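Putative iron-regulated protein A (Parabacteroides distasonis ATCC 8503, PDB 4ECG) is an imelysin-like, calcium-binding protein of the peptidase M75 family, a putative metalloendopeptidase, possibly iron-regulated, whose precise role is not established. Local coordinates at residues V332-D335 against K336-A340; K197-T201 against S202-S206; N60-D63 against K64-S68; N116-E119 against E120-T124. One frame throughout, in Å; residues are numbered along the deposited sequence.

Interaction 1 (V332-D335 against K336-A340)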
loop_
_atom_site.group_PDB
_atom_site.type_symbol
_atom_site.label_atom_id
_atom_site.label_comp_id
_atom_site.label_asym_id
_atom_site.label_seq_id
_atom_site.Cartn_x
_atom_site.Cartn_y
_atom_site.Cartn_z
ATOM N N VAL A 332 -11.791 17.091 -6.721
ATOM C CA VAL A 332 -11.822 16.707 -8.137
ATOM C C VAL A 332 -10.638 15.782 -8.446
ATOM O O VAL A 332 -10.789 14.742 -9.067
ATOM C CB VAL A 332 -11.832 17.976 -9.068
ATOM C CG1 VAL A 332 -11.377 17.657 -10.500
ATOM C CG2 VAL A 332 -13.223 18.677 -9.067
ATOM N N GLN A 333 -9.465 16.111 -7.945
ATOM C CA GLN A 333 -8.255 15.421 -8.349
ATOM C C GLN A 333 -8.155 14.016 -7.783
ATOM O O GLN A 333 -7.636 13.135 -8.465
ATOM C CB GLN A 333 -7.009 16.225 -7.943
ATOM C CG GLN A 333 -5.752 15.832 -8.661
ATOM C CD GLN A 333 -5.814 16.029 -10.166
ATOM O OE1 GLN A 333 -6.258 17.058 -10.653
ATOM N NE2 GLN A 333 -5.325 15.034 -10.917
ATOM N N ILE A 334 -8.594 13.796 -6.547
ATOM C CA ILE A 334 -8.586 12.423 -5.959
ATOM C C ILE A 334 -9.443 11.522 -6.877
ATOM O O ILE A 334 -9.008 10.469 -7.366
ATOM C CB ILE A 334 -9.082 12.397 -4.472
ATOM C CG1 ILE A 334 -8.034 13.071 -3.556
ATOM C CG2 ILE A 334 -9.364 10.974 -4.008
ATOM C CD1 ILE A 334 -8.565 13.653 -2.250
ATOM N N ASP A 335 -10.655 11.990 -7.144
ATOM C CA ASP A 335 -11.571 11.258 -8.026
ATOM C C ASP A 335 -11.073 11.127 -9.483
ATOM O O ASP A 335 -11.252 10.096 -10.090
ATOM C CB ASP A 335 -12.962 11.885 -7.957
ATOM C CG ASP A 335 -13.767 11.433 -6.699
ATOM O OD1 ASP A 335 -13.287 10.621 -5.872
ATOM O OD2 ASP A 335 -14.910 11.905 -6.537
ATOM N N LYS A 336 -10.407 12.143 -10.026
ATOM C CA LYS A 336 -9.840 12.062 -11.388
ATOM C C LYS A 336 -8.718 10.996 -11.457
ATOM O O LYS A 336 -8.549 10.305 -12.445
ATOM C CB LYS A 336 -9.287 13.432 -11.740
ATOM C CG LYS A 336 -9.295 13.841 -13.199
ATOM C CD LYS A 336 -8.973 15.344 -13.293
ATOM C CE LYS A 336 -8.014 15.672 -14.436
ATOM N NZ LYS A 336 -7.572 17.095 -14.444
ATOM N N THR A 337 -7.989 10.831 -10.367
ATOM C CA THR A 337 -6.829 9.949 -10.354
ATOM C C THR A 337 -7.303 8.512 -10.275
ATOM O O THR A 337 -6.795 7.680 -11.003
ATOM C CB THR A 337 -5.848 10.305 -9.200
ATOM O OG1 THR A 337 -5.525 11.708 -9.281
ATOM C CG2 THR A 337 -4.570 9.427 -9.245
ATOM N N ILE A 338 -8.289 8.245 -9.410
ATOM C CA ILE A 338 -8.939 6.937 -9.286
ATOM C C ILE A 338 -9.636 6.574 -10.590
ATOM O O ILE A 338 -9.530 5.461 -11.071
ATOM C CB ILE A 338 -9.976 6.923 -8.125
ATOM C CG1 ILE A 338 -9.290 7.061 -6.777
ATOM C CG2 ILE A 338 -10.821 5.648 -8.097
ATOM C CD1 ILE A 338 -10.227 7.511 -5.625
ATOM N N ASP A 339 -10.395 7.502 -11.148
ATOM C CA ASP A 339 -11.090 7.209 -12.402
ATOM C C ASP A 339 -10.075 6.865 -13.526
ATOM O O ASP A 339 -10.343 5.972 -14.335
ATOM C CB ASP A 339 -12.026 8.372 -12.830
ATOM C CG ASP A 339 -13.271 8.550 -11.887
ATOM O OD1 ASP A 339 -13.545 7.792 -10.921
ATOM O OD2 ASP A 339 -13.994 9.498 -12.127
ATOM N N ALA A 340 -8.930 7.577 -13.577
ATOM C CA ALA A 340 -7.899 7.370 -14.607
ATOM C C ALA A 340 -7.238 5.995 -14.406
ATOM O O ALA A 340 -7.040 5.271 -15.338
ATOM C CB ALA A 340 -6.859 8.477 -14.566
HETATM O O HOH W 1 -4.897 15.453 -13.669
#
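The carbonyl oxygen of Gln333 is gripped twice by Thr337, one turn further along the helix. Thr337 OG1 donates to Gln333 O at 2.7 Å, and Thr337 N reaches the same oxygen at 3.0 Å. The two donors come from opposite faces of the carbonyl plane, each tilted about 30° out of it. With chi1 at -53°, OG1 lies beside its own backbone N, which turns the hydroxyl back to the preceding turn. This is the common intrahelical bond of a threonine or serine to the carbonyl four residues earlier, here within helix 324-343. Both side chains are buried against helix 355-377, where Ala364 O is a second, weak acceptor for the hydroxyl proton, which points mainly at Gln333 O; Gln333 NE2 also bonds Ala364 O weakly. The Gln333 chain bends at chi2 (62°), which carries its amide forward, alongside the next turn. A water accepts from Gln333 NE2 at 2.8 Å and, weakly, from Lys336 NZ at 3.2 Å, so it bridges the amide and the ammonium; Gln333 OE1 and Lys336 NZ themselves stay 4.0 Å apart. On another side of the helix, Ile334 and Ile338 lie side by side and point the same way, CG2 of Ile334 meeting CD1 of Ile338 at 3.9 Å. The pair packs on helix 284-300, both isoleucines touching Lys296. Outside the two segments, Lys296 NZ forms a salt bridge with Asp335 OD1. Asp335 O in turn receives Asp339 N at 2.9 Å, while the carboxylates of Asp335 and Asp339 keep their OD1 atoms 5.8 Å apart.

Interaction 2 (K197-T201 against S202-S206)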
loop_
_atom_site.group_PDB
_atom_site.type_symbol
_atom_site.label_atom_id
_atom_site.label_comp_id
_atom_site.label_asym_id
_atom_site.label_seq_id
_atom_site.Cartn_x
_atom_site.Cartn_y
_atom_site.Cartn_z
ATOM N N LYS A 197 -0.736 -0.572 20.871
ATOM C CA LYS A 197 -0.129 -0.639 22.203
ATOM C C LYS A 197 1.398 -0.639 22.250
ATOM O O LYS A 197 1.983 -0.639 23.333
ATOM C CB LYS A 197 -0.699 -1.824 22.998
ATOM C CG LYS A 197 -0.375 -3.226 22.490
ATOM C CD LYS A 197 -1.053 -4.290 23.398
ATOM C CE LYS A 197 -0.304 -5.639 23.491
ATOM N NZ LYS A 197 -0.739 -6.585 22.430
ATOM N N GLY A 198 2.055 -0.587 21.093
ATOM C CA GLY A 198 3.500 -0.790 21.028
ATOM C C GLY A 198 3.944 -2.259 21.097
ATOM O O GLY A 198 3.157 -3.151 21.436
ATOM N N LEU A 199 5.209 -2.499 20.736
ATOM C CA LEU A 199 5.775 -3.845 20.666
ATOM C C LEU A 199 6.772 -4.060 21.786
ATOM O O LEU A 199 7.213 -5.163 22.028
ATOM C CB LEU A 199 6.470 -4.063 19.306
ATOM C CG LEU A 199 5.579 -3.895 18.060
ATOM C CD1 LEU A 199 6.382 -3.997 16.776
ATOM C CD2 LEU A 199 4.428 -4.925 18.051
ATOM N N GLY A 200 7.154 -2.992 22.457
ATOM C CA GLY A 200 8.124 -3.084 23.524
ATOM C C GLY A 200 9.520 -3.349 23.004
ATOM O O GLY A 200 10.310 -3.902 23.720
ATOM N N THR A 201 9.828 -2.974 21.768
ATOM C CA THR A 201 11.167 -3.170 21.233
ATOM C C THR A 201 11.875 -1.819 21.230
ATOM O O THR A 201 11.289 -0.783 21.505
ATOM C CB THR A 201 11.166 -3.788 19.797
ATOM O OG1 THR A 201 10.526 -2.895 18.867
ATOM C CG2 THR A 201 10.462 -5.181 19.783
ATOM N N SER A 202 13.151 -1.844 20.910
ATOM C CA SER A 202 13.923 -0.637 20.767
ATOM C C SER A 202 13.332 0.336 19.724
ATOM O O SER A 202 13.271 1.530 19.968
ATOM C CB SER A 202 15.334 -1.028 20.368
ATOM O OG SER A 202 16.180 0.078 20.506
ATOM N N ASP A 203 12.920 -0.192 18.571
ATOM C CA ASP A 203 12.342 0.606 17.467
ATOM C C ASP A 203 10.856 1.087 17.678
ATOM O O ASP A 203 10.428 2.105 17.150
ATOM C CB ASP A 203 12.333 -0.226 16.173
ATOM C CG ASP A 203 13.707 -0.664 15.702
ATOM O OD1 ASP A 203 14.748 -0.053 16.030
ATOM O OD2 ASP A 203 13.697 -1.633 14.925
ATOM N N VAL A 204 10.067 0.288 18.381
ATOM C CA VAL A 204 8.654 0.579 18.614
ATOM C C VAL A 204 8.322 0.270 20.065
ATOM O O VAL A 204 7.728 -0.768 20.375
ATOM C CB VAL A 204 7.734 -0.268 17.705
ATOM C CG1 VAL A 204 6.282 0.068 18.008
ATOM C CG2 VAL A 204 8.098 -0.066 16.235
ATOM N N PRO A 205 8.735 1.166 20.976
ATOM C CA PRO A 205 8.540 0.879 22.386
ATOM C C PRO A 205 7.115 1.016 22.852
ATOM O O PRO A 205 6.664 0.200 23.605
ATOM C CB PRO A 205 9.435 1.916 23.092
ATOM C CG PRO A 205 9.677 2.999 22.083
ATOM C CD PRO A 205 9.623 2.324 20.748
ATOM N N SER A 206 6.435 2.065 22.424
ATOM C CA SER A 206 5.111 2.427 22.956
ATOM C C SER A 206 4.087 2.624 21.804
ATOM O O SER A 206 4.406 2.532 20.634
ATOM C CB SER A 206 5.229 3.677 23.829
ATOM O OG SER A 206 5.683 4.791 23.073
#
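Val204 O collects the backbone N-H groups of the facing chain. Leu199 N bonds it at 3.1 Å with an N-H...O angle of 152°. Thr201 N adds a weak bond at 3.3 Å, and Gly200 N is shared between Val204 O and Pro205 O, both bonds weak. The N-H of Val204 is satisfied in return by a side chain: Thr201 OG1 accepts it at 3.3 Å. That hydroxyl sits between its own backbone N and carbonyl carbon (chi1 63°), which swings it over the turn toward Val204. Pro205 N has no proton to offer Thr201 O; the proline ring simply rests its CB and CD against that oxygen, each at 3.6 Å. Beside the polar bonds the side chains of Leu199 and Val204 pass at a slant, Leu199 CG meeting Val204 CG1 at 4.0 Å. Gly198, with phi at 79°, brings its CA within 3.5 Å of Ser206 O. This loop reverses the chain between helix 171-196 and helix 208-214: Leu199 leans on Asp190 and Asn193 of the first, while Val204 and Pro205 touch Tyr220, itself in a loop, whose hydroxyl is bonded to Ser206 O.

Interaction 3 (N60-D63 against K64-S68)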
loop_
_atom_site.group_PDB
_atom_site.type_symbol
_atom_site.label_atom_id
_atom_site.label_comp_id
_atom_site.label_asym_id
_atom_site.label_seq_id
_atom_site.Cartn_x
_atom_site.Cartn_y
_atom_site.Cartn_z
ATOM N N ASN A 60 -5.577 -19.028 7.872
ATOM C CA ASN A 60 -6.477 -20.180 8.069
ATOM C C ASN A 60 -6.878 -20.813 6.742
ATOM O O ASN A 60 -6.884 -22.029 6.650
ATOM C CB ASN A 60 -7.724 -19.846 8.920
ATOM C CG ASN A 60 -7.367 -19.507 10.365
ATOM O OD1 ASN A 60 -6.430 -20.066 10.908
ATOM N ND2 ASN A 60 -8.072 -18.562 10.961
ATOM N N ALA A 61 -7.125 -20.012 5.715
ATOM C CA ALA A 61 -7.499 -20.562 4.405
ATOM C C ALA A 61 -6.308 -21.242 3.733
ATOM O O ALA A 61 -6.454 -22.291 3.160
ATOM C CB ALA A 61 -8.064 -19.477 3.497
ATOM N N VAL A 62 -5.129 -20.629 3.781
ATOM C CA VAL A 62 -3.902 -21.261 3.288
ATOM C C VAL A 62 -3.656 -22.601 4.036
ATOM O O VAL A 62 -3.354 -23.605 3.443
ATOM C CB VAL A 62 -2.689 -20.310 3.458
ATOM C CG1 VAL A 62 -1.390 -21.106 3.446
ATOM C CG2 VAL A 62 -2.681 -19.245 2.379
ATOM N N ASP A 63 -3.814 -22.604 5.337
ATOM C CA ASP A 63 -3.618 -23.840 6.129
ATOM C C ASP A 63 -4.552 -24.953 5.720
ATOM O O ASP A 63 -4.171 -26.118 5.679
ATOM C CB ASP A 63 -3.881 -23.595 7.605
ATOM C CG ASP A 63 -2.677 -22.958 8.341
ATOM O OD1 ASP A 63 -1.577 -22.867 7.728
ATOM O OD2 ASP A 63 -2.863 -22.573 9.539
ATOM N N LYS A 64 -5.809 -24.602 5.486
ATOM C CA LYS A 64 -6.827 -25.580 5.127
ATOM C C LYS A 64 -6.480 -26.173 3.745
ATOM O O LYS A 64 -6.542 -27.388 3.536
ATOM C CB LYS A 64 -8.185 -24.888 5.163
ATOM C CG LYS A 64 -9.330 -25.607 4.505
ATOM C CD LYS A 64 -10.610 -24.742 4.606
ATOM C CE LYS A 64 -11.868 -25.563 4.306
ATOM N NZ LYS A 64 -13.113 -24.846 4.610
ATOM N N PHE A 65 -6.086 -25.318 2.803
ATOM C CA PHE A 65 -5.531 -25.829 1.547
ATOM C C PHE A 65 -4.281 -26.710 1.713
ATOM O O PHE A 65 -4.199 -27.796 1.128
ATOM C CB PHE A 65 -5.153 -24.711 0.588
ATOM C CG PHE A 65 -4.351 -25.191 -0.587
ATOM C CD1 PHE A 65 -4.899 -26.051 -1.499
ATOM C CD2 PHE A 65 -3.046 -24.800 -0.772
ATOM C CE1 PHE A 65 -4.155 -26.559 -2.571
ATOM C CE2 PHE A 65 -2.313 -25.251 -1.858
ATOM C CZ PHE A 65 -2.867 -26.129 -2.768
ATOM N N ILE A 66 -3.283 -26.259 2.458
ATOM C CA ILE A 66 -2.078 -27.094 2.613
ATOM C C ILE A 66 -2.448 -28.489 3.091
ATOM O O ILE A 66 -2.033 -29.478 2.478
ATOM C CB ILE A 66 -0.999 -26.438 3.481
ATOM C CG1 ILE A 66 -0.411 -25.264 2.672
ATOM C CG2 ILE A 66 0.074 -27.460 3.847
ATOM C CD1 ILE A 66 0.482 -24.313 3.468
ATOM N N ALA A 67 -3.320 -28.565 4.097
ATOM C CA ALA A 67 -3.811 -29.835 4.663
ATOM C C ALA A 67 -4.554 -30.750 3.671
ATOM O O ALA A 67 -4.515 -31.987 3.836
ATOM C CB ALA A 67 -4.651 -29.601 5.949
ATOM N N SER A 68 -5.192 -30.201 2.628
ATOM C CA SER A 68 -6.149 -31.046 1.797
ATOM C C SER A 68 -5.768 -31.313 0.364
ATOM O O SER A 68 -6.121 -32.344 -0.197
ATOM C CB SER A 68 -7.494 -30.327 1.682
ATOM O OG SER A 68 -7.305 -29.067 1.016
#
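The Phe65 ring meets the preceding turn at its edge, where Val62 O lies near the ring plane; its outer part leads away from residues 60-63 toward Leu174 of helix 171-196 and Asp73 and Leu74 of helix 71-89. Phe65 CG stands anti to the backbone N (chi1 169°), a torsion that sends the ring in among those two helices, leaving CB to brush Val62 O at 3.6 Å. A second flat group, the Asp63 carboxylate, turns back along the helix, and its OD1 forms a salt bridge with Lys59 one turn earlier. Asp63 also touches Lys178. Between the turns the apolar contact is made by Val62 and Ile66, which lie side by side and point the same way, Val62 CG1 against Ile66 CD1 at 3.7 Å. Val62 further touches Ser181, and Ile66 touches Lys178, so the pair faces helix 171-196. The backbone beneath is regular. Ile66 N bonds Val62 O at 2.8 Å with an N-H...O angle of 170°, and Phe65 N bonds Ala61 O at 3.1 Å and 176°. Lys64 N to Asn60 O and Ala67 N to Asp63 O, both 3.0 Å, continue the pattern. Lys64 is extended outward along the exposed side, although its chain touches Asp73. Ser68 OG is hydrogen-bonded to Asp73 OD2 and Ser70 N just past the final turn, tying the helix end to the start of helix 71-89. The whole is the i to i+4 packing of an alpha helix at its C-terminal end, in the largely helical imelysin fold, where the long helix 29-68 hands over to helix 71-89.

Interaction 4 (N116-E119 against E120-T124)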
loop_
_atom_site.group_PDB
_atom_site.type_symbol
_atom_site.label_atom_id
_atom_site.label_comp_id
_atom_site.label_asym_id
_atom_site.label_seq_id
_atom_site.Cartn_x
_atom_site.Cartn_y
_atom_site.Cartn_z
ATOM N N ASN A 116 15.638 -16.906 -8.309
ATOM C CA ASN A 116 16.597 -18.009 -8.171
ATOM C C ASN A 116 16.721 -18.568 -6.743
ATOM O O ASN A 116 16.805 -19.773 -6.560
ATOM C CB ASN A 116 18.006 -17.661 -8.736
ATOM C CG ASN A 116 18.017 -17.484 -10.280
ATOM O OD1 ASN A 116 17.051 -17.760 -11.007
ATOM N ND2 ASN A 116 19.119 -17.018 -10.766
ATOM N N GLY A 117 16.742 -17.701 -5.747
ATOM C CA GLY A 117 16.798 -18.126 -4.348
ATOM C C GLY A 117 15.549 -18.885 -3.903
ATOM O O GLY A 117 15.685 -19.875 -3.162
ATOM N N ILE A 118 14.352 -18.474 -4.378
ATOM C CA ILE A 118 13.103 -19.198 -4.062
ATOM C C ILE A 118 13.200 -20.648 -4.586
ATOM O O ILE A 118 12.954 -21.623 -3.865
ATOM C CB ILE A 118 11.859 -18.475 -4.625
ATOM C CG1 ILE A 118 11.689 -17.106 -3.952
ATOM C CG2 ILE A 118 10.587 -19.320 -4.404
ATOM C CD1 ILE A 118 10.684 -16.155 -4.589
ATOM N N GLU A 119 13.613 -20.783 -5.833
ATOM C CA GLU A 119 13.746 -22.083 -6.484
ATOM C C GLU A 119 14.755 -22.961 -5.740
ATOM O O GLU A 119 14.571 -24.187 -5.593
ATOM C CB GLU A 119 14.166 -21.904 -7.948
ATOM C CG GLU A 119 13.620 -22.970 -8.890
ATOM C CD GLU A 119 14.164 -22.806 -10.318
ATOM O OE1 GLU A 119 13.773 -21.817 -11.001
ATOM O OE2 GLU A 119 14.991 -23.660 -10.757
ATOM N N GLU A 120 15.815 -22.319 -5.266
ATOM C CA GLU A 120 16.858 -22.989 -4.545
ATOM C C GLU A 120 16.318 -23.527 -3.218
ATOM O O GLU A 120 16.592 -24.676 -2.844
ATOM C CB GLU A 120 18.032 -22.034 -4.318
ATOM C CG GLU A 120 19.336 -22.680 -3.856
ATOM C CD GLU A 120 20.321 -21.632 -3.341
ATOM O OE1 GLU A 120 20.691 -20.724 -4.111
ATOM O OE2 GLU A 120 20.687 -21.691 -2.154
ATOM N N ILE A 121 15.554 -22.717 -2.508
ATOM C CA ILE A 121 14.995 -23.157 -1.239
ATOM C C ILE A 121 13.985 -24.328 -1.485
ATOM O O ILE A 121 13.951 -25.304 -0.745
ATOM C CB ILE A 121 14.341 -21.973 -0.463
ATOM C CG1 ILE A 121 15.406 -21.003 0.028
ATOM C CG2 ILE A 121 13.546 -22.487 0.731
ATOM C CD1 ILE A 121 14.847 -19.697 0.530
ATOM N N ILE A 122 13.206 -24.249 -2.550
ATOM C CA ILE A 122 12.280 -25.298 -2.849
ATOM C C ILE A 122 13.048 -26.621 -3.021
ATOM O O ILE A 122 12.552 -27.671 -2.621
ATOM C CB ILE A 122 11.439 -24.994 -4.119
ATOM C CG1 ILE A 122 10.499 -23.802 -3.842
ATOM C CG2 ILE A 122 10.684 -26.251 -4.559
ATOM C CD1 ILE A 122 9.817 -23.214 -5.089
ATOM N N ALA A 123 14.263 -26.553 -3.591
ATOM C CA ALA A 123 15.084 -27.726 -3.825
ATOM C C ALA A 123 15.785 -28.211 -2.558
ATOM O O ALA A 123 15.896 -29.406 -2.373
ATOM C CB ALA A 123 16.110 -27.471 -4.919
ATOM N N THR A 124 16.294 -27.315 -1.723
ATOM C CA THR A 124 17.180 -27.724 -0.618
ATOM C C THR A 124 16.398 -27.849 0.668
ATOM O O THR A 124 16.757 -28.583 1.527
ATOM C CB THR A 124 18.305 -26.684 -0.319
ATOM O OG1 THR A 124 17.722 -25.397 -0.043
ATOM C CG2 THR A 124 19.315 -26.603 -1.472
#
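Apolar contact across the turn is carried by Ile118 and Ile122, whose side chains pass at an angle to one another, Ile118 CG2 touching Ile122 CD1 at 4.0 Å. Ile122 CG1 lies beside its own backbone N (chi1 -67°), which carries the branch back over Ile118 O, 3.3 Å from CG1. Ile121 uses the same torsion, so its CG1 rests 3.4 Å from Gly117 O. Main-chain hydrogen bonds follow the i to i+4 rule of an alpha helix: Ile121 N to Gly117 O and Ile122 N to Ile118 O are both 2.9 Å, with Glu120 N to Asn116 O and Ala123 N to Glu119 O slightly longer. A side-chain bond marks the last turn. Thr124 OG1 donates to Glu120 O at 3.1 Å from above the carbonyl plane, while Thr124 N reaches the same oxygen at 2.9 Å; Glu126 N then bonds the hydroxyl from beyond the helix. The isoleucines of helix 115-124 face the neighbouring helices: all three touch Tyr176 of helix 171-196, Ile118 also meets Thr150 and Met154 of helix 147-155, and Ile122 O is bonded to Asn172 ND2.

Along the chain the order is interaction 3, interaction 4, interaction 2, interaction 1, all within the imelysin region and none touching another. Interactions 3 and 4 are nearest, their centres about 22 Å apart on the same side of the chain's centre, and both pack on helix 171-196, whose far end runs into the loop of interaction 2. Their centres lie about 32 and 34 Å from the centre of that loop contact. Interaction 1, on helix 324-343, stands apart, its centre about 37 to 42 Å from the others and across the chain's centre from each. Three local helix contacts and one loop reversal thus mark well-separated parts of a mostly helical protein, with helix 171-196 as the element common to interactions 2, 3 and 4.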